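Local atomic coordinates of putative C39-like peptidase (Bacillus anthracis, PDB entry 3ERV), a protein that is of unknown function but, as a C39-like member of the papain-like clan of peptidases, probably cleaves peptide bonds with a catalytic cysteine. Residues Gly49-Ser54 against Tyr175-Val180; Ile75-Phe80 against Gly95-Phe100; Gly87-Gly92 against Ser103-Tyr108. All blocks are in the same frame, centred on the assembly; numbering follows the deposited sequence.

Contact 1: Gly49-Ser54 against Tyr175-Val180; sequences GCEVTS and YNEHCV
The start of helix 50-61 runs beside the start of strand 177-185. The CA atoms nearest across the pair are those of E51 and C179, and of S54 and V180. The axes of 50-54 and 177-180 pass 7.0 Å apart and point the same way, at 7° to each other. G49 takes the N-cap position. Its carbonyl O receives T53 N and also T53 OG1, which comes from above the carbonyl plane. C50 points toward the strand. Its SG sits between the backbone N and the carbonyl carbon (chi1 63°), and this carries the sulfur over to C179 N at 3.5 Å. C50 CB lies 3.7 Å from H178 ND1, approaching the ring obliquely. On its other nitrogen, NE2, H178 is hydrogen-bonded to D194. C50 at a helix start, H178 on a strand and D194 fit a Cys-His-Asp triad as in C39 peptidases, so this is probably the active site. The C179 side chain points at the helix. Its SG rests 3.6 Å from E51 CA, and its CB meets E51 CG. S54 OG lies 3.1 Å from C179 O. E51 and E177 reach each other from opposite directions, both chains bent at chi2, with their carboxylate planes 32° apart. E51 OE2 stands 2.5 Å from E177 OE2, so one acid probably carries a proton. The same E51 OE2 accepts the backbone N of V107.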
ATOM      1  N   GLY A  49      -8.108   6.472   2.549  1.00 40.37           N
ATOM      2  CA  GLY A  49      -8.201   5.398   1.582  1.00 41.13           C
ATOM      3  C   GLY A  49      -6.987   5.059   0.725  1.00 41.79           C
ATOM      4  O   GLY A  49      -7.156   4.441  -0.315  1.00 42.40           O
ATOM      5  N   CYS A  50      -5.774   5.435   1.128  1.00 41.15           N
ATOM      6  CA  CYS A  50      -4.591   5.180   0.279  1.00 41.65           C
ATOM      7  C   CYS A  50      -4.361   3.678  -0.001  1.00 41.04           C
ATOM      8  O   CYS A  50      -4.083   3.303  -1.120  1.00 39.17           O
ATOM      9  CB  CYS A  50      -3.310   5.834   0.833  1.00 41.16           C
ATOM     10  SG  CYS A  50      -2.736   5.219   2.460  1.00 47.68           S
ATOM     11  N   GLU A  51      -4.453   2.815   1.013  1.00 40.08           N
ATOM     12  CA  GLU A  51      -4.303   1.370   0.724  1.00 39.54           C
ATOM     13  C   GLU A  51      -5.367   0.754  -0.192  1.00 40.00           C
ATOM     14  O   GLU A  51      -5.046   0.015  -1.165  1.00 39.38           O
ATOM     15  CB  GLU A  51      -4.237   0.579   2.035  1.00 39.98           C
ATOM     16  CG  GLU A  51      -3.208   1.095   3.035  1.00 40.76           C
ATOM     17  CD  GLU A  51      -3.725   2.017   4.145  1.00 45.64           C
ATOM     18  OE1 GLU A  51      -4.814   2.615   4.014  1.00 48.88           O
ATOM     19  OE2 GLU A  51      -2.976   2.199   5.163  1.00 45.50           O
ATOM     20  N   VAL A  52      -6.635   1.017   0.101  1.00 40.05           N
ATOM     21  CA  VAL A  52      -7.677   0.425  -0.739  1.00 40.99           C
ATOM     22  C   VAL A  52      -7.695   1.063  -2.141  1.00 41.52           C
ATOM     23  O   VAL A  52      -8.106   0.425  -3.122  1.00 41.28           O
ATOM     24  CB  VAL A  52      -9.102   0.440  -0.099  1.00 39.80           C
ATOM     25  CG1 VAL A  52      -9.148  -0.384   1.227  1.00 38.61           C
ATOM     26  CG2 VAL A  52      -9.682   1.885   0.092  1.00 39.42           C
ATOM     27  N   THR A  53      -7.290   2.323  -2.230  1.00 41.24           N
ATOM     28  CA  THR A  53      -7.290   3.006  -3.530  1.00 40.70           C
ATOM     29  C   THR A  53      -6.167   2.482  -4.432  1.00 41.09           C
ATOM     30  O   THR A  53      -6.405   2.289  -5.631  1.00 42.09           O
ATOM     31  CB  THR A  53      -7.238   4.560  -3.377  1.00 41.71           C
ATOM     32  OG1 THR A  53      -8.357   4.993  -2.589  1.00 41.83           O
ATOM     33  CG2 THR A  53      -7.335   5.240  -4.729  1.00 39.01           C
ATOM     34  N   SER A  54      -4.955   2.268  -3.865  1.00 41.23           N
ATOM     35  CA  SER A  54      -3.835   1.608  -4.570  1.00 41.27           C
ATOM     36  C   SER A  54      -4.180   0.164  -4.991  1.00 40.38           C
ATOM     37  O   SER A  54      -3.864  -0.301  -6.109  1.00 40.18           O
ATOM     38  CB  SER A  54      -2.579   1.558  -3.675  1.00 41.74           C
ATOM     39  OG  SER A  54      -2.082   2.881  -3.339  1.00 41.47           O
ATOM     40  N   TYR A 175       2.338   8.531  11.647  1.00 54.47           N
ATOM     41  CA  TYR A 175       1.194   9.166  10.990  1.00 56.06           C
ATOM     42  C   TYR A 175       1.557   9.741   9.631  1.00 55.47           C
ATOM     43  O   TYR A 175       0.779  10.440   9.010  1.00 56.95           O
ATOM     44  CB  TYR A 175       0.562  10.214  11.900  1.00 58.06           C
ATOM     45  CG  TYR A 175       0.601   9.814  13.366  1.00 61.77           C
ATOM     46  CD1 TYR A 175      -0.413   9.028  13.933  1.00 64.67           C
ATOM     47  CD2 TYR A 175       1.665  10.227  14.191  1.00 69.04           C
ATOM     48  CE1 TYR A 175      -0.378   8.672  15.290  1.00 67.68           C
ATOM     49  CE2 TYR A 175       1.718   9.889  15.560  1.00 69.40           C
ATOM     50  CZ  TYR A 175       0.701   9.103  16.097  1.00 71.48           C
ATOM     51  OH  TYR A 175       0.760   8.767  17.440  1.00 73.65           O
ATOM     52  N   ASN A 176       2.758   9.430   9.200  1.00 54.35           N
ATOM     53  CA  ASN A 176       3.255   9.650   7.855  1.00 54.65           C
ATOM     54  C   ASN A 176       2.925   8.433   6.951  1.00 52.77           C
ATOM     55  O   ASN A 176       3.257   8.444   5.775  1.00 52.08           O
ATOM     56  CB  ASN A 176       4.817   9.659   7.950  1.00 55.19           C
ATOM     57  CG  ASN A 176       5.374  10.978   8.380  1.00 60.66           C
ATOM     58  OD1 ASN A 176       5.733  11.796   7.533  1.00 66.95           O
ATOM     59  ND2 ASN A 176       5.472  11.206   9.704  1.00 63.89           N
ATOM     60  N   GLU A 177       2.401   7.348   7.534  1.00 51.30           N
ATOM     61  CA  GLU A 177       2.161   6.102   6.761  1.00 51.10           C
ATOM     62  C   GLU A 177       1.411   6.422   5.479  1.00 49.54           C
ATOM     63  O   GLU A 177       0.447   7.186   5.491  1.00 49.12           O
ATOM     64  CB  GLU A 177       1.334   5.070   7.564  1.00 51.06           C
ATOM     65  CG  GLU A 177       1.092   3.713   6.823  1.00 53.12           C
ATOM     66  CD  GLU A 177      -0.312   3.529   6.187  1.00 54.01           C
ATOM     67  OE1 GLU A 177      -1.174   4.432   6.269  1.00 54.25           O
ATOM     68  OE2 GLU A 177      -0.547   2.456   5.568  1.00 55.06           O
ATOM     69  N   HIS A 178       1.843   5.807   4.392  1.00 49.15           N
ATOM     70  CA  HIS A 178       1.250   6.020   3.102  1.00 48.90           C
ATOM     71  C   HIS A 178       1.298   4.750   2.222  1.00 48.67           C
ATOM     72  O   HIS A 178       2.053   3.784   2.485  1.00 49.15           O
ATOM     73  CB  HIS A 178       1.932   7.208   2.418  1.00 48.78           C
ATOM     74  CG  HIS A 178       1.169   7.752   1.237  1.00 50.07           C
ATOM     75  ND1 HIS A 178      -0.210   7.866   1.221  1.00 51.48           N
ATOM     76  CD2 HIS A 178       1.594   8.209   0.033  1.00 51.25           C
ATOM     77  CE1 HIS A 178      -0.600   8.374   0.065  1.00 51.10           C
ATOM     78  NE2 HIS A 178       0.474   8.585  -0.678  1.00 52.88           N
ATOM     79  N   CYS A 179       0.499   4.730   1.163  1.00 47.70           N
ATOM     80  CA  CYS A 179       0.470   3.534   0.316  1.00 45.19           C
ATOM     81  C   CYS A 179       0.297   3.965  -1.108  1.00 44.54           C
ATOM     82  O   CYS A 179      -0.549   4.787  -1.410  1.00 44.68           O
ATOM     83  CB  CYS A 179      -0.662   2.594   0.758  1.00 44.98           C
ATOM     84  SG  CYS A 179      -0.833   1.131  -0.275  1.00 42.96           S
ATOM     85  N   VAL A 180       1.113   3.404  -1.986  1.00 44.55           N
ATOM     86  CA  VAL A 180       1.152   3.804  -3.398  1.00 43.33           C
ATOM     87  C   VAL A 180       1.348   2.547  -4.268  1.00 42.59           C
ATOM     88  O   VAL A 180       1.629   1.457  -3.769  1.00 41.85           O
ATOM     89  CB  VAL A 180       2.284   4.891  -3.703  1.00 44.60           C
ATOM     90  CG1 VAL A 180       2.183   6.140  -2.769  1.00 41.90           C
ATOM     91  CG2 VAL A 180       3.665   4.282  -3.640  1.00 43.30           C
TER

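Contact 2: Ile75-Phe80 against Gly95-Phe100; sequences IKKVDF and GNIYTF. With EDO (1,2-ethanediol), chain B.
K77 CE comes near I97 CG2, beside a backbone bond from G95 to V78. K77 CB points toward the loop 95-100. CG stands anti to the carbonyl carbon (chi1 -58°), and the chain runs on extended as far as CE. CD passes 3.3 Å from O1 of a bound 1,2-ethanediol. CE lies 4.2 Å from I97 CG2. The bend at the last torsion (chi4 64°) turns NZ back to the end of helix 68-74. There NZ donates to I75 O at 2.9 Å, in the carbonyl plane, and it also bonds A72 O. The ammonium group thus ties the helix end to the strand. Deeper in, I75 CG2 touches I97 CD1 at 4.1 Å. G95 N donates to V78 O at 3.0 Å, almost straight in line with the carbonyl. F80 CB packs on G95 CA, whose backbone angles call for glycine. The diol, probably from the crystallisation liquor, has its O1 held by two bonds. O1 donates to G95 O and accepts I97 N at 2.9 Å. I97 CG2 also lies over the centre of one face of the Y98 ring. N96 OD1 accepts Y98 N and T99 N from opposite faces of its plane. This is an Asx turn within an Asx motif, in the loop that leaves strand 93-94, the parallel neighbour of strand 77-82 in a small mixed sheet.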
ATOM      1  N   ILE A  75     -12.597  -4.258   3.231  1.00 40.01           N
ATOM      2  CA  ILE A  75     -11.399  -4.441   3.995  1.00 40.92           C
ATOM      3  C   ILE A  75     -11.775  -4.775   5.427  1.00 41.52           C
ATOM      4  O   ILE A  75     -12.693  -4.190   5.988  1.00 40.86           O
ATOM      5  CB  ILE A  75     -10.444  -3.212   3.942  1.00 41.52           C
ATOM      6  CG1 ILE A  75      -9.133  -3.556   4.641  1.00 42.59           C
ATOM      7  CG2 ILE A  75     -11.045  -2.016   4.628  1.00 40.57           C
ATOM      8  CD1 ILE A  75      -8.191  -4.332   3.842  1.00 41.45           C
ATOM      9  N   LYS A  76     -11.094  -5.762   5.998  1.00 42.20           N
ATOM     10  CA  LYS A  76     -11.347  -6.130   7.395  1.00 43.88           C
ATOM     11  C   LYS A  76     -10.988  -4.918   8.281  1.00 44.35           C
ATOM     12  O   LYS A  76      -9.986  -4.216   8.039  1.00 43.31           O
ATOM     13  CB  LYS A  76     -10.521  -7.359   7.735  1.00 44.87           C
ATOM     14  CG  LYS A  76     -10.538  -7.796   9.227  1.00 51.86           C
ATOM     15  CD  LYS A  76      -9.783  -9.131   9.389  1.00 59.71           C
ATOM     16  CE  LYS A  76      -9.963  -9.768  10.789  1.00 62.80           C
ATOM     17  NZ  LYS A  76      -9.494 -11.204  10.765  1.00 63.12           N
ATOM     18  N   LYS A  77     -11.820  -4.643   9.266  1.00 44.27           N
ATOM     19  CA  LYS A  77     -11.587  -3.504  10.143  1.00 45.43           C
ATOM     20  C   LYS A  77     -11.396  -3.906  11.599  1.00 46.09           C
ATOM     21  O   LYS A  77     -12.000  -4.887  12.054  1.00 45.41           O
ATOM     22  CB  LYS A  77     -12.790  -2.544  10.036  1.00 45.33           C
ATOM     23  CG  LYS A  77     -12.927  -2.112   8.546  1.00 44.28           C
ATOM     24  CD  LYS A  77     -13.718  -0.922   8.278  1.00 42.93           C
ATOM     25  CE  LYS A  77     -13.740  -0.710   6.760  1.00 39.93           C
ATOM     26  NZ  LYS A  77     -14.462  -1.887   6.093  1.00 38.11           N
ATOM     27  N   VAL A  78     -10.608  -3.113  12.323  1.00 45.77           N
ATOM     28  CA  VAL A  78     -10.525  -3.217  13.782  1.00 46.04           C
ATOM     29  C   VAL A  78     -10.760  -1.868  14.442  1.00 46.19           C
ATOM     30  O   VAL A  78     -10.506  -0.821  13.867  1.00 46.12           O
ATOM     31  CB  VAL A  78      -9.182  -3.830  14.250  1.00 45.48           C
ATOM     32  CG1 VAL A  78      -9.023  -5.242  13.728  1.00 43.43           C
ATOM     33  CG2 VAL A  78      -7.975  -2.960  13.815  1.00 44.81           C
ATOM     34  N   ASP A  79     -11.283  -1.881  15.655  1.00 47.30           N
ATOM     35  CA  ASP A  79     -11.496  -0.634  16.363  1.00 48.27           C
ATOM     36  C   ASP A  79     -10.174   0.091  16.603  1.00 47.00           C
ATOM     37  O   ASP A  79      -9.160  -0.560  16.837  1.00 47.03           O
ATOM     38  CB  ASP A  79     -12.167  -0.896  17.692  1.00 48.48           C
ATOM     39  CG  ASP A  79     -13.613  -1.172  17.542  1.00 53.59           C
ATOM     40  OD1 ASP A  79     -14.127  -0.996  16.414  1.00 56.87           O
ATOM     41  OD2 ASP A  79     -14.242  -1.564  18.537  1.00 56.65           O
ATOM     42  N   PHE A  80     -10.209   1.424  16.537  1.00 47.30           N
ATOM     43  CA  PHE A  80      -9.048   2.265  16.874  1.00 48.75           C
ATOM     44  C   PHE A  80      -8.527   2.001  18.320  1.00 49.05           C
ATOM     45  O   PHE A  80      -7.329   1.829  18.553  1.00 49.62           O
ATOM     46  CB  PHE A  80      -9.395   3.745  16.744  1.00 48.23           C
ATOM     47  CG  PHE A  80      -8.186   4.637  16.819  1.00 49.49           C
ATOM     48  CD1 PHE A  80      -7.355   4.792  15.717  1.00 48.34           C
ATOM     49  CD2 PHE A  80      -7.860   5.299  18.008  1.00 50.22           C
ATOM     50  CE1 PHE A  80      -6.229   5.611  15.794  1.00 51.16           C
ATOM     51  CE2 PHE A  80      -6.730   6.107  18.095  1.00 50.05           C
ATOM     52  CZ  PHE A  80      -5.919   6.280  16.992  1.00 48.65           C
ATOM     53  N   GLY A  95      -9.557   1.777  12.727  1.00 38.82           N
ATOM     54  CA  GLY A  95     -10.349   2.946  12.829  1.00 39.98           C
ATOM     55  C   GLY A  95     -11.075   3.317  11.544  1.00 40.00           C
ATOM     56  O   GLY A  95     -11.535   2.423  10.797  1.00 40.96           O
ATOM     57  N   ASN A  96     -11.167   4.618  11.288  1.00 40.07           N
ATOM     58  CA  ASN A  96     -12.106   5.170  10.317  1.00 40.73           C
ATOM     59  C   ASN A  96     -11.468   5.427   8.961  1.00 40.28           C
ATOM     60  O   ASN A  96     -10.583   6.269   8.821  1.00 39.10           O
ATOM     61  CB  ASN A  96     -12.749   6.437  10.885  1.00 41.70           C
ATOM     62  CG  ASN A  96     -14.059   6.770  10.204  1.00 42.78           C
ATOM     63  OD1 ASN A  96     -14.080   7.078   8.995  1.00 41.64           O
ATOM     64  ND2 ASN A  96     -15.169   6.676  10.957  1.00 40.92           N
ATOM     65  N   ILE A  97     -11.845   4.610   7.975  1.00 40.05           N
ATOM     66  CA  ILE A  97     -11.337   4.754   6.621  1.00 39.45           C
ATOM     67  C   ILE A  97     -11.916   5.995   5.873  1.00 39.47           C
ATOM     68  O   ILE A  97     -11.289   6.516   4.956  1.00 39.17           O
ATOM     69  CB  ILE A  97     -11.612   3.451   5.820  1.00 40.03           C
ATOM     70  CG1 ILE A  97     -10.761   3.396   4.528  1.00 39.56           C
ATOM     71  CG2 ILE A  97     -13.153   3.292   5.581  1.00 39.56           C
ATOM     72  CD1 ILE A  97     -10.671   1.966   3.939  1.00 36.62           C
ATOM     73  N   TYR A  98     -13.079   6.477   6.307  1.00 40.84           N
ATOM     74  CA  TYR A  98     -13.859   7.458   5.569  1.00 42.76           C
ATOM     75  C   TYR A  98     -13.528   8.909   5.939  1.00 43.81           C
ATOM     76  O   TYR A  98     -13.391   9.780   5.051  1.00 44.05           O
ATOM     77  CB  TYR A  98     -15.364   7.264   5.838  1.00 42.88           C
ATOM     78  CG  TYR A  98     -15.900   5.956   5.327  1.00 44.64           C
ATOM     79  CD1 TYR A  98     -15.939   5.686   3.955  1.00 43.18           C
ATOM     80  CD2 TYR A  98     -16.364   4.974   6.212  1.00 43.59           C
ATOM     81  CE1 TYR A  98     -16.412   4.462   3.483  1.00 42.13           C
ATOM     82  CE2 TYR A  98     -16.851   3.759   5.734  1.00 44.72           C
ATOM     83  CZ  TYR A  98     -16.851   3.506   4.372  1.00 41.64           C
ATOM     84  OH  TYR A  98     -17.308   2.284   3.928  1.00 42.97           O
ATOM     85  N   THR A  99     -13.450   9.182   7.239  1.00 44.59           N
ATOM     86  CA  THR A  99     -13.340  10.592   7.674  1.00 46.55           C
ATOM     87  C   THR A  99     -12.246  10.900   8.720  1.00 47.27           C
ATOM     88  O   THR A  99     -12.173  10.242   9.752  1.00 47.10           O
ATOM     89  CB  THR A  99     -14.691  11.174   8.143  1.00 46.54           C
ATOM     90  OG1 THR A  99     -14.504  12.553   8.482  1.00 48.73           O
ATOM     91  CG2 THR A  99     -15.242  10.433   9.371  1.00 43.49           C
ATOM     92  N   PHE A 100     -11.454  11.948   8.450  1.00 48.66           N
ATOM     93  CA  PHE A 100     -10.444  12.483   9.385  1.00 48.49           C
ATOM     94  C   PHE A 100     -11.143  12.943  10.672  1.00 49.14           C
ATOM     95  O   PHE A 100     -10.546  13.055  11.736  1.00 49.82           O
ATOM     96  CB  PHE A 100      -9.689  13.664   8.749  1.00 48.69           C
ATOM     97  CG  PHE A 100      -8.587  13.252   7.767  1.00 49.64           C
ATOM     98  CD1 PHE A 100      -7.654  12.313   8.108  1.00 48.72           C
ATOM     99  CD2 PHE A 100      -8.498  13.834   6.519  1.00 48.76           C
ATOM    100  CE1 PHE A 100      -6.652  11.976   7.246  1.00 50.95           C
ATOM    101  CE2 PHE A 100      -7.520  13.462   5.636  1.00 50.21           C
ATOM    102  CZ  PHE A 100      -6.585  12.546   6.014  1.00 51.30           C
TER
HETATM  103  C1  EDO B   1     -14.770   2.654   8.612  1.00 54.22           C
HETATM  104  O1  EDO B   1     -13.412   2.291   8.831  1.00 46.38           O
HETATM  105  C2  EDO B   1     -15.637   2.491   9.829  1.00 52.86           C
HETATM  106  O2  EDO B   1     -15.479   3.594  10.723  1.00 57.32           O

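Contact 3: Gly87-Gly92 against Ser103-Tyr108; sequences GNPNEG and SGYGVY
P89 and Y108 make the tight part of this contact. They lie side by side and point the same way. P89 CG sits over one face of the Y108 ring, 3.8 Å from its centroid and 15° off the normal, a CH-pi contact. The same CG meets the edge of the Y105 ring, 4.0 Å from CE2. The two rings are joined at their far ends, where Y105 OH and Y108 OH share a hydrogen bond of 2.7 Å. Y108 OH also bonds S172 O. On the backbone, Y108 N donates to P89 O at 2.8 Å from above the carbonyl plane. V107 CG2 packs against P89 O and the carbonyl carbon of G92. Y108 is the N-cap residue of helix 109-119, so the turn 87-92 packs against the entry to that helix. An Asx turn shapes this loop: N88 OD1 accepts N90 N. The solvent side lies at N90, which is exposed and buries far less than P89. Its amide plane stands 69° from the plane of the Y108 ring, with OD1 in the ring plane at the edge, 3.5 Å from CD2. N90 ND2 turns back to N88 OD1, reaching it on a lone pair at 2.9 Å.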
ATOM      1  N   GLY A  87      -5.924  -0.877  18.140  1.00 52.76           N
ATOM      2  CA  GLY A  87      -6.061  -1.820  17.027  1.00 49.89           C
ATOM      3  C   GLY A  87      -4.738  -2.050  16.346  1.00 49.34           C
ATOM      4  O   GLY A  87      -3.881  -1.146  16.286  1.00 47.89           O
ATOM      5  N   ASN A  88      -4.579  -3.261  15.821  1.00 48.47           N
ATOM      6  CA  ASN A  88      -3.389  -3.676  15.095  1.00 49.26           C
ATOM      7  C   ASN A  88      -3.621  -3.618  13.591  1.00 48.28           C
ATOM      8  O   ASN A  88      -4.553  -4.264  13.078  1.00 48.48           O
ATOM      9  CB  ASN A  88      -3.020  -5.119  15.479  1.00 49.26           C
ATOM     10  CG  ASN A  88      -1.566  -5.496  15.100  1.00 52.14           C
ATOM     11  OD1 ASN A  88      -1.042  -5.155  14.010  1.00 52.09           O
ATOM     12  ND2 ASN A  88      -0.899  -6.208  16.023  1.00 56.50           N
ATOM     13  N   PRO A  89      -2.786  -2.846  12.865  1.00 47.70           N
ATOM     14  CA  PRO A  89      -3.029  -2.772  11.394  1.00 46.39           C
ATOM     15  C   PRO A  89      -2.679  -4.068  10.664  1.00 47.28           C
ATOM     16  O   PRO A  89      -3.012  -4.221   9.461  1.00 46.83           O
ATOM     17  CB  PRO A  89      -2.131  -1.624  10.916  1.00 45.58           C
ATOM     18  CG  PRO A  89      -1.005  -1.536  12.009  1.00 47.29           C
ATOM     19  CD  PRO A  89      -1.729  -1.923  13.330  1.00 46.86           C
ATOM     20  N   ASN A  90      -1.998  -4.980  11.374  1.00 46.79           N
ATOM     21  CA  ASN A  90      -1.815  -6.328  10.893  1.00 47.70           C
ATOM     22  C   ASN A  90      -3.073  -7.173  11.042  1.00 48.31           C
ATOM     23  O   ASN A  90      -3.193  -8.231  10.415  1.00 49.38           O
ATOM     24  CB  ASN A  90      -0.607  -7.007  11.547  1.00 48.18           C
ATOM     25  CG  ASN A  90       0.722  -6.257  11.259  1.00 49.86           C
ATOM     26  OD1 ASN A  90       1.249  -6.265  10.143  1.00 48.74           O
ATOM     27  ND2 ASN A  90       1.242  -5.585  12.284  1.00 52.22           N
ATOM     28  N   GLU A  91      -4.030  -6.713  11.841  1.00 47.98           N
ATOM     29  CA  GLU A  91      -5.286  -7.460  11.976  1.00 48.78           C
ATOM     30  C   GLU A  91      -6.409  -6.924  11.048  1.00 47.70           C
ATOM     31  O   GLU A  91      -7.157  -7.687  10.447  1.00 47.42           O
ATOM     32  CB  GLU A  91      -5.743  -7.508  13.411  1.00 48.66           C
ATOM     33  CG  GLU A  91      -6.670  -8.684  13.655  1.00 56.87           C
ATOM     34  CD  GLU A  91      -7.413  -8.582  14.993  1.00 63.62           C
ATOM     35  OE1 GLU A  91      -6.830  -7.993  15.945  1.00 68.84           O
ATOM     36  OE2 GLU A  91      -8.558  -9.098  15.092  1.00 64.51           O
ATOM     37  N   GLY A  92      -6.480  -5.616  10.907  1.00 46.11           N
ATOM     38  CA  GLY A  92      -7.443  -5.023   9.991  1.00 45.28           C
ATOM     39  C   GLY A  92      -7.126  -3.552   9.814  1.00 45.20           C
ATOM     40  O   GLY A  92      -6.180  -3.022  10.450  1.00 43.92           O
ATOM     41  N   SER A 103     -10.937   9.099  14.629  1.00 46.66           N
ATOM     42  CA  SER A 103      -9.604   8.470  14.672  1.00 47.35           C
ATOM     43  C   SER A 103      -9.452   7.338  13.678  1.00 45.76           C
ATOM     44  O   SER A 103     -10.385   6.568  13.486  1.00 45.36           O
ATOM     45  CB  SER A 103      -9.344   7.874  16.058  1.00 46.78           C
ATOM     46  OG  SER A 103      -9.508   8.879  17.023  1.00 52.53           O
ATOM     47  N   GLY A 104      -8.244   7.186  13.127  1.00 45.23           N
ATOM     48  CA  GLY A 104      -7.934   6.049  12.265  1.00 44.51           C
ATOM     49  C   GLY A 104      -6.482   6.052  11.876  1.00 45.46           C
ATOM     50  O   GLY A 104      -5.758   7.051  12.071  1.00 45.18           O
ATOM     51  N   TYR A 105      -6.010   4.943  11.328  1.00 44.35           N
ATOM     52  CA  TYR A 105      -4.642   4.884  10.923  1.00 43.49           C
ATOM     53  C   TYR A 105      -4.509   4.351   9.470  1.00 44.01           C
ATOM     54  O   TYR A 105      -4.405   5.135   8.518  1.00 42.89           O
ATOM     55  CB  TYR A 105      -3.856   4.031  11.946  1.00 44.05           C
ATOM     56  CG  TYR A 105      -2.412   3.787  11.530  1.00 43.43           C
ATOM     57  CD1 TYR A 105      -1.536   4.867  11.331  1.00 44.60           C
ATOM     58  CD2 TYR A 105      -1.918   2.494  11.347  1.00 42.60           C
ATOM     59  CE1 TYR A 105      -0.216   4.664  10.945  1.00 43.02           C
ATOM     60  CE2 TYR A 105      -0.595   2.279  10.948  1.00 43.03           C
ATOM     61  CZ  TYR A 105       0.254   3.402  10.773  1.00 43.51           C
ATOM     62  OH  TYR A 105       1.572   3.268  10.414  1.00 47.87           O
ATOM     63  N   GLY A 106      -4.584   3.025   9.296  1.00 43.41           N
ATOM     64  CA  GLY A 106      -4.364   2.413   7.970  1.00 43.46           C
ATOM     65  C   GLY A 106      -4.399   0.918   8.189  1.00 43.46           C
ATOM     66  O   GLY A 106      -4.873   0.442   9.236  1.00 43.64           O
ATOM     67  N   VAL A 107      -3.873   0.176   7.228  1.00 43.66           N
ATOM     68  CA  VAL A 107      -3.941  -1.273   7.272  1.00 44.01           C
ATOM     69  C   VAL A 107      -2.642  -1.764   6.657  1.00 44.75           C
ATOM     70  O   VAL A 107      -2.098  -1.126   5.756  1.00 46.91           O
ATOM     71  CB  VAL A 107      -5.182  -1.822   6.497  1.00 43.21           C
ATOM     72  CG1 VAL A 107      -5.086  -1.425   5.019  1.00 44.77           C
ATOM     73  CG2 VAL A 107      -5.256  -3.344   6.619  1.00 41.75           C
ATOM     74  N   TYR A 108      -2.120  -2.876   7.156  1.00 45.01           N
ATOM     75  CA  TYR A 108      -0.847  -3.378   6.674  1.00 45.14           C
ATOM     76  C   TYR A 108      -1.067  -4.517   5.663  1.00 45.52           C
ATOM     77  O   TYR A 108      -2.184  -4.797   5.250  1.00 44.38           O
ATOM     78  CB  TYR A 108       0.055  -3.777   7.851  1.00 45.54           C
ATOM     79  CG  TYR A 108       0.746  -2.596   8.536  1.00 46.26           C
ATOM     80  CD1 TYR A 108       0.598  -1.297   8.028  1.00 45.53           C
ATOM     81  CD2 TYR A 108       1.591  -2.778   9.668  1.00 48.09           C
ATOM     82  CE1 TYR A 108       1.226  -0.207   8.615  1.00 44.29           C
ATOM     83  CE2 TYR A 108       2.242  -1.677  10.269  1.00 46.05           C
ATOM     84  CZ  TYR A 108       2.053  -0.383   9.720  1.00 46.25           C
ATOM     85  OH  TYR A 108       2.662   0.761  10.260  1.00 49.03           O
TER

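Contact 1 closes a long loop of the chain, and contacts 2 and 3 both lie inside it. Contact 2 and contact 3 alternate in sequence: 75-80, 87-92, 95-100, 103-108. Their centres are 7 Å apart. Both involve the small mixed sheet of strands 77-82, 85-86 and 93-94 and the loops beside it, and S103 O and F80 O receive backbone bonds between them. Contact 1 lies nearest the middle of the chain, about 11 Å from contact 3 and 13 Å from contact 2, measured between centres. V52 on helix 50-61 packs on I75 and I97. E51 links the same helix to the loop of contact 3. The small sheet and its loops therefore adjoin the probable active-site helix.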